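Long-range contact in protein involved in catabolism of external DNA (Legionella pneumophila subsp. pneumophila, PDB 2OO3), which probably methylates the N6 position of adenine 2030 in 23S ribosomal RNA, using S-adenosyl-L-methionine as the methyl donor: residues L30-H43 and L153-P167. Residues are numbered along the deposited sequence; the frame is centred on the assembly and turned at random.
Sequences LTHKDKPLFYLETH and LLPPPEKRGLIFIDP
Arg-160 reaches Leu-30 and Lys-35 around the turn leading to strand 38-41. Its CB, CG and CD pass along Pro-36 O, CB and CD at 3.6 Å and CG slightly farther; CD also meets Lys-35 CB. A bend at chi3 (71°) then turns the guanidinium into the turn, where NE passes across Lys-33 CD and CZ faces Lys-33 CB. NH2 gives a nearly straight bond to Leu-30 O (2.9 Å, 166°), and NH1 a more bent one to Lys-35 O (2.9 Å). These two bonds, near the guanidinium plane, fix its rotation; Lys-33 CB presses on one face toward its rim, and Leu-37 CD1 stands more loosely over the opposite face. Lys-35 O is shared with Arg-111. Beyond this grip, 38-41 and 161-165 run parallel as neighbouring central strands of the Rossmann-like methyltransferase sheet, laced by Phe-38 N to Arg-160 O, Leu-162 N to Phe-38 O, Leu-40 N to Leu-162 O and Phe-164 N to Leu-40 O. On one face Tyr-39 and Leu-162 lie side by side, CD2 of Leu-162 meeting the ring edge 3.8 Å from Tyr-39 CD1; the phenol OH donates a hydrogen bond to Glu-41 OE1, on the carboxylate's anti side. On the other, Pro-156 CB packs 3.6 Å from Phe-38 CD2, with Leu-154 CD2 at that ring's edge. At the C-terminal ends, where S-adenosyl-L-methionine is predicted to bind, a water links His-43 N, Phe-164 O and Asp-166 N. Pro-167 CA makes a CH-pi contact over the His-43 ring face, almost on its normal, and Asp-166, the predicted proton acceptor, salt-bridges Lys-19.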
loop_
_atom_site.group_PDB
_atom_site.type_symbol
_atom_site.label_atom_id
_atom_site.label_comp_id
_atom_site.label_asym_id
_atom_site.label_seq_id
_atom_site.Cartn_x
_atom_site.Cartn_y
_atom_site.Cartn_z
ATOM N N LEU A 30 8.198 10.151 5.800
ATOM C CA LEU A 30 7.544 11.453 5.659
ATOM C C LEU A 30 7.308 12.144 6.978
ATOM O O LEU A 30 7.316 13.381 7.042
ATOM C CB LEU A 30 6.240 11.330 4.876
ATOM C CG LEU A 30 6.381 11.112 3.365
ATOM C CD1 LEU A 30 4.988 10.943 2.777
ATOM C CD2 LEU A 30 7.071 12.265 2.730
ATOM N N THR A 31 7.060 11.359 8.027
ATOM C CA THR A 31 6.850 11.932 9.352
ATOM C C THR A 31 8.172 12.475 9.964
ATOM O O THR A 31 8.173 13.006 11.092
ATOM C CB THR A 31 6.168 10.924 10.310
ATOM O OG1 THR A 31 6.938 9.713 10.335
ATOM C CG2 THR A 31 4.706 10.604 9.831
ATOM N N HIS A 32 9.286 12.382 9.241
ATOM C CA HIS A 32 10.502 13.053 9.725
ATOM C C HIS A 32 10.375 14.561 9.719
ATOM O O HIS A 32 11.001 15.239 10.540
ATOM C CB HIS A 32 11.723 12.700 8.912
ATOM C CG HIS A 32 12.335 11.410 9.320
ATOM N ND1 HIS A 32 13.154 11.302 10.419
ATOM C CD2 HIS A 32 12.228 10.165 8.799
ATOM C CE1 HIS A 32 13.547 10.043 10.548
ATOM N NE2 HIS A 32 13.004 9.334 9.575
ATOM N N LYS A 33 9.578 15.076 8.789
ATOM C CA LYS A 33 9.348 16.503 8.696
ATOM C C LYS A 33 8.223 16.903 9.617
ATOM O O LYS A 33 7.112 16.356 9.521
ATOM C CB LYS A 33 8.975 16.916 7.271
ATOM C CG LYS A 33 9.012 18.442 7.092
ATOM C CD LYS A 33 9.038 18.832 5.626
ATOM C CE LYS A 33 9.590 20.225 5.459
ATOM N NZ LYS A 33 8.534 21.206 5.727
ATOM N N ASP A 34 8.514 17.894 10.463
ATOM C CA ASP A 34 7.560 18.445 11.413
ATOM C C ASP A 34 6.706 19.534 10.753
ATOM O O ASP A 34 6.688 20.716 11.181
ATOM C CB ASP A 34 8.280 18.996 12.657
ATOM C CG ASP A 34 7.331 19.284 13.792
ATOM O OD1 ASP A 34 6.269 18.619 13.861
ATOM O OD2 ASP A 34 7.626 20.170 14.619
ATOM N N LYS A 35 6.016 19.145 9.701
ATOM C CA LYS A 35 4.997 19.961 9.065
ATOM C C LYS A 35 3.890 18.960 8.736
ATOM O O LYS A 35 4.211 17.803 8.440
ATOM C CB LYS A 35 5.510 20.596 7.755
ATOM C CG LYS A 35 6.505 21.751 7.934
ATOM C CD LYS A 35 5.876 23.008 8.482
ATOM C CE LYS A 35 6.960 24.087 8.766
ATOM N NZ LYS A 35 7.389 24.957 7.587
ATOM N N PRO A 36 2.614 19.391 8.802
ATOM C CA PRO A 36 1.485 18.496 8.570
ATOM C C PRO A 36 1.555 17.859 7.212
ATOM O O PRO A 36 2.065 18.447 6.251
ATOM C CB PRO A 36 0.256 19.415 8.648
ATOM C CG PRO A 36 0.780 20.776 8.702
ATOM C CD PRO A 36 2.166 20.754 9.156
ATOM N N LEU A 37 1.061 16.634 7.174
ATOM C CA LEU A 37 0.983 15.814 5.987
ATOM C C LEU A 37 -0.486 15.534 5.728
ATOM O O LEU A 37 -1.261 15.223 6.664
ATOM C CB LEU A 37 1.777 14.494 6.222
ATOM C CG LEU A 37 1.773 13.396 5.148
ATOM C CD1 LEU A 37 2.548 13.814 3.890
ATOM C CD2 LEU A 37 2.358 12.079 5.685
ATOM N N PHE A 38 -0.895 15.675 4.469
ATOM C CA PHE A 38 -2.182 15.149 4.026
ATOM C C PHE A 38 -1.998 13.672 3.611
ATOM O O PHE A 38 -1.137 13.359 2.771
ATOM C CB PHE A 38 -2.655 15.957 2.809
ATOM C CG PHE A 38 -3.996 15.548 2.282
ATOM C CD1 PHE A 38 -5.091 15.459 3.132
ATOM C CD2 PHE A 38 -4.177 15.298 0.932
ATOM C CE1 PHE A 38 -6.335 15.115 2.669
ATOM C CE2 PHE A 38 -5.460 14.931 0.444
ATOM C CZ PHE A 38 -6.522 14.828 1.313
ATOM N N TYR A 39 -2.800 12.780 4.181
ATOM C CA TYR A 39 -2.724 11.377 3.813
ATOM C C TYR A 39 -4.061 11.019 3.170
ATOM O O TYR A 39 -5.102 11.120 3.806
ATOM C CB TYR A 39 -2.454 10.504 5.050
ATOM C CG TYR A 39 -2.536 9.029 4.755
ATOM C CD1 TYR A 39 -1.448 8.358 4.149
ATOM C CD2 TYR A 39 -3.682 8.291 5.061
ATOM C CE1 TYR A 39 -1.512 7.000 3.864
ATOM C CE2 TYR A 39 -3.749 6.897 4.784
ATOM C CZ TYR A 39 -2.664 6.283 4.182
ATOM O OH TYR A 39 -2.679 4.936 3.894
ATOM N N LEU A 40 -4.014 10.633 1.902
ATOM C CA LEU A 40 -5.231 10.288 1.144
ATOM C C LEU A 40 -5.231 8.824 0.686
ATOM O O LEU A 40 -4.291 8.389 -0.015
ATOM C CB LEU A 40 -5.372 11.235 -0.073
ATOM C CG LEU A 40 -6.438 10.898 -1.121
ATOM C CD1 LEU A 40 -7.828 10.981 -0.485
ATOM C CD2 LEU A 40 -6.318 11.876 -2.242
ATOM N N GLU A 41 -6.268 8.069 1.076
ATOM C CA GLU A 41 -6.495 6.747 0.517
ATOM C C GLU A 41 -7.690 6.744 -0.384
ATOM O O GLU A 41 -8.776 7.165 0.013
ATOM C CB GLU A 41 -6.692 5.682 1.594
ATOM C CG GLU A 41 -5.430 5.231 2.277
ATOM C CD GLU A 41 -5.722 4.150 3.319
ATOM O OE1 GLU A 41 -4.968 3.998 4.303
ATOM O OE2 GLU A 41 -6.744 3.465 3.140
ATOM N N THR A 42 -7.507 6.227 -1.598
ATOM C CA THR A 42 -8.589 6.175 -2.595
ATOM C C THR A 42 -9.506 4.942 -2.380
ATOM O O THR A 42 -10.676 4.959 -2.736
ATOM C CB THR A 42 -7.981 6.122 -4.043
ATOM O OG1 THR A 42 -6.944 5.131 -4.066
ATOM C CG2 THR A 42 -7.318 7.457 -4.457
ATOM N N HIS A 43 -8.975 3.860 -1.816
ATOM C CA HIS A 43 -9.742 2.615 -1.656
ATOM C C HIS A 43 -9.444 2.079 -0.243
ATOM O O HIS A 43 -8.602 1.155 -0.084
ATOM C CB HIS A 43 -9.303 1.535 -2.664
ATOM C CG HIS A 43 -9.460 1.890 -4.114
ATOM N ND1 HIS A 43 -8.585 2.720 -4.780
ATOM C CD2 HIS A 43 -10.351 1.461 -5.045
ATOM C CE1 HIS A 43 -8.948 2.817 -6.054
ATOM N NE2 HIS A 43 -10.024 2.071 -6.238
ATOM N N LEU A 153 -9.230 17.167 -4.235
ATOM C CA LEU A 153 -8.524 17.290 -2.960
ATOM C C LEU A 153 -7.070 17.692 -3.091
ATOM O O LEU A 153 -6.420 17.922 -2.079
ATOM C CB LEU A 153 -8.594 15.976 -2.162
ATOM C CG LEU A 153 -10.004 15.492 -1.792
ATOM C CD1 LEU A 153 -9.927 14.174 -1.096
ATOM C CD2 LEU A 153 -10.717 16.505 -0.911
ATOM N N LEU A 154 -6.563 17.781 -4.326
ATOM C CA LEU A 154 -5.149 18.077 -4.555
ATOM C C LEU A 154 -5.023 19.335 -5.433
ATOM O O LEU A 154 -5.893 19.565 -6.293
ATOM C CB LEU A 154 -4.441 16.869 -5.187
ATOM C CG LEU A 154 -4.479 15.530 -4.435
ATOM C CD1 LEU A 154 -3.809 14.437 -5.251
ATOM C CD2 LEU A 154 -3.783 15.628 -3.071
ATOM N N PRO A 155 -4.013 20.198 -5.166
ATOM C CA PRO A 155 -3.044 20.142 -4.071
ATOM C C PRO A 155 -3.701 20.465 -2.729
ATOM O O PRO A 155 -4.609 21.301 -2.681
ATOM C CB PRO A 155 -2.034 21.234 -4.434
ATOM C CG PRO A 155 -2.831 22.224 -5.262
ATOM C CD PRO A 155 -3.837 21.403 -6.005
ATOM N N PRO A 156 -3.262 19.801 -1.644
ATOM C CA PRO A 156 -3.892 20.028 -0.350
ATOM C C PRO A 156 -3.313 21.281 0.292
ATOM O O PRO A 156 -2.173 21.646 -0.021
ATOM C CB PRO A 156 -3.478 18.788 0.470
ATOM C CG PRO A 156 -2.179 18.362 -0.116
ATOM C CD PRO A 156 -2.152 18.827 -1.568
ATOM N N PRO A 157 -4.077 21.924 1.211
ATOM C CA PRO A 157 -3.560 23.100 1.935
ATOM C C PRO A 157 -2.260 22.824 2.667
ATOM O O PRO A 157 -1.440 23.719 2.766
ATOM C CB PRO A 157 -4.693 23.452 2.928
ATOM C CG PRO A 157 -5.590 22.207 2.972
ATOM C CD PRO A 157 -5.452 21.572 1.618
ATOM N N GLU A 158 -2.057 21.596 3.159
ATOM C CA GLU A 158 -0.799 21.189 3.803
ATOM C C GLU A 158 0.415 21.301 2.868
ATOM O O GLU A 158 1.576 21.409 3.323
ATOM C CB GLU A 158 -0.908 19.736 4.309
ATOM C CG GLU A 158 -1.851 19.514 5.482
ATOM C CD GLU A 158 -3.310 19.222 5.068
ATOM O OE1 GLU A 158 -3.676 19.340 3.893
ATOM O OE2 GLU A 158 -4.104 18.877 5.947
ATOM N N LYS A 159 0.149 21.220 1.568
ATOM C CA LYS A 159 1.189 21.251 0.530
ATOM C C LYS A 159 2.159 20.079 0.555
ATOM O O LYS A 159 3.179 20.112 -0.126
ATOM C CB LYS A 159 1.979 22.576 0.574
ATOM C CG LYS A 159 1.451 23.603 -0.388
ATOM C CD LYS A 159 0.360 24.399 0.207
ATOM C CE LYS A 159 0.302 25.787 -0.448
ATOM N NZ LYS A 159 0.395 26.821 0.636
ATOM N N ARG A 160 1.838 19.067 1.357
ATOM C CA ARG A 160 2.654 17.875 1.537
ATOM C C ARG A 160 1.631 16.767 1.555
ATOM O O ARG A 160 0.673 16.835 2.335
ATOM C CB ARG A 160 3.290 17.865 2.925
ATOM C CG ARG A 160 4.394 18.837 3.179
ATOM C CD ARG A 160 5.138 18.411 4.455
ATOM N NE ARG A 160 5.923 17.193 4.242
ATOM C CZ ARG A 160 6.096 16.212 5.135
ATOM N NH1 ARG A 160 5.509 16.257 6.340
ATOM N NH2 ARG A 160 6.867 15.173 4.823
ATOM N N GLY A 161 1.835 15.730 0.748
ATOM C CA GLY A 161 0.838 14.651 0.662
ATOM C C GLY A 161 1.424 13.291 0.364
ATOM O O GLY A 161 2.373 13.171 -0.424
ATOM N N LEU A 162 0.852 12.269 1.013
ATOM C CA LEU A 162 1.024 10.871 0.613
ATOM C C LEU A 162 -0.328 10.340 0.087
ATOM O O LEU A 162 -1.357 10.367 0.785
ATOM C CB LEU A 162 1.538 10.051 1.789
ATOM C CG LEU A 162 1.522 8.527 1.586
ATOM C CD1 LEU A 162 2.296 8.133 0.316
ATOM C CD2 LEU A 162 2.060 7.833 2.846
ATOM N N ILE A 163 -0.341 9.913 -1.173
ATOM C CA ILE A 163 -1.564 9.441 -1.806
ATOM C C ILE A 163 -1.350 7.940 -2.034
ATOM O O ILE A 163 -0.472 7.541 -2.791
ATOM C CB ILE A 163 -1.855 10.206 -3.124
ATOM C CG1 ILE A 163 -2.006 11.737 -2.873
ATOM C CG2 ILE A 163 -3.163 9.738 -3.714
ATOM C CD1 ILE A 163 -0.711 12.559 -3.144
ATOM N N PHE A 164 -2.119 7.132 -1.327
ATOM C CA PHE A 164 -1.942 5.682 -1.310
ATOM C C PHE A 164 -3.134 5.073 -1.996
ATOM O O PHE A 164 -4.253 5.170 -1.512
ATOM C CB PHE A 164 -1.821 5.150 0.144
ATOM C CG PHE A 164 -1.439 3.698 0.241
ATOM C CD1 PHE A 164 -0.114 3.269 -0.037
ATOM C CD2 PHE A 164 -2.375 2.759 0.637
ATOM C CE1 PHE A 164 0.234 1.903 0.064
ATOM C CE2 PHE A 164 -2.037 1.387 0.728
ATOM C CZ PHE A 164 -0.736 0.964 0.448
ATOM N N ILE A 165 -2.867 4.464 -3.153
ATOM C CA ILE A 165 -3.905 3.978 -4.060
ATOM C C ILE A 165 -3.891 2.467 -4.175
ATOM O O ILE A 165 -2.941 1.887 -4.716
ATOM C CB ILE A 165 -3.702 4.629 -5.454
ATOM C CG1 ILE A 165 -3.709 6.162 -5.297
ATOM C CG2 ILE A 165 -4.805 4.184 -6.403
ATOM C CD1 ILE A 165 -3.142 6.938 -6.451
ATOM N N ASP A 166 -4.940 1.824 -3.657
ATOM C CA ASP A 166 -4.993 0.363 -3.615
ATOM C C ASP A 166 -6.233 -0.192 -4.330
ATOM O O ASP A 166 -7.127 -0.716 -3.687
ATOM C CB ASP A 166 -4.909 -0.103 -2.154
ATOM C CG ASP A 166 -4.784 -1.612 -2.007
ATOM O OD1 ASP A 166 -4.394 -2.319 -2.992
ATOM O OD2 ASP A 166 -5.094 -2.080 -0.881
ATOM N N PRO A 167 -6.274 -0.114 -5.678
ATOM C CA PRO A 167 -7.479 -0.574 -6.400
ATOM C C PRO A 167 -7.631 -2.076 -6.365
ATOM O O PRO A 167 -6.632 -2.774 -6.171
ATOM C CB PRO A 167 -7.238 -0.112 -7.858
ATOM C CG PRO A 167 -6.025 0.827 -7.790
ATOM C CD PRO A 167 -5.233 0.378 -6.602
HETATM O O HOH W 1 2.630 21.111 5.676
HETATM O O HOH W 2 -6.042 3.213 -1.328
#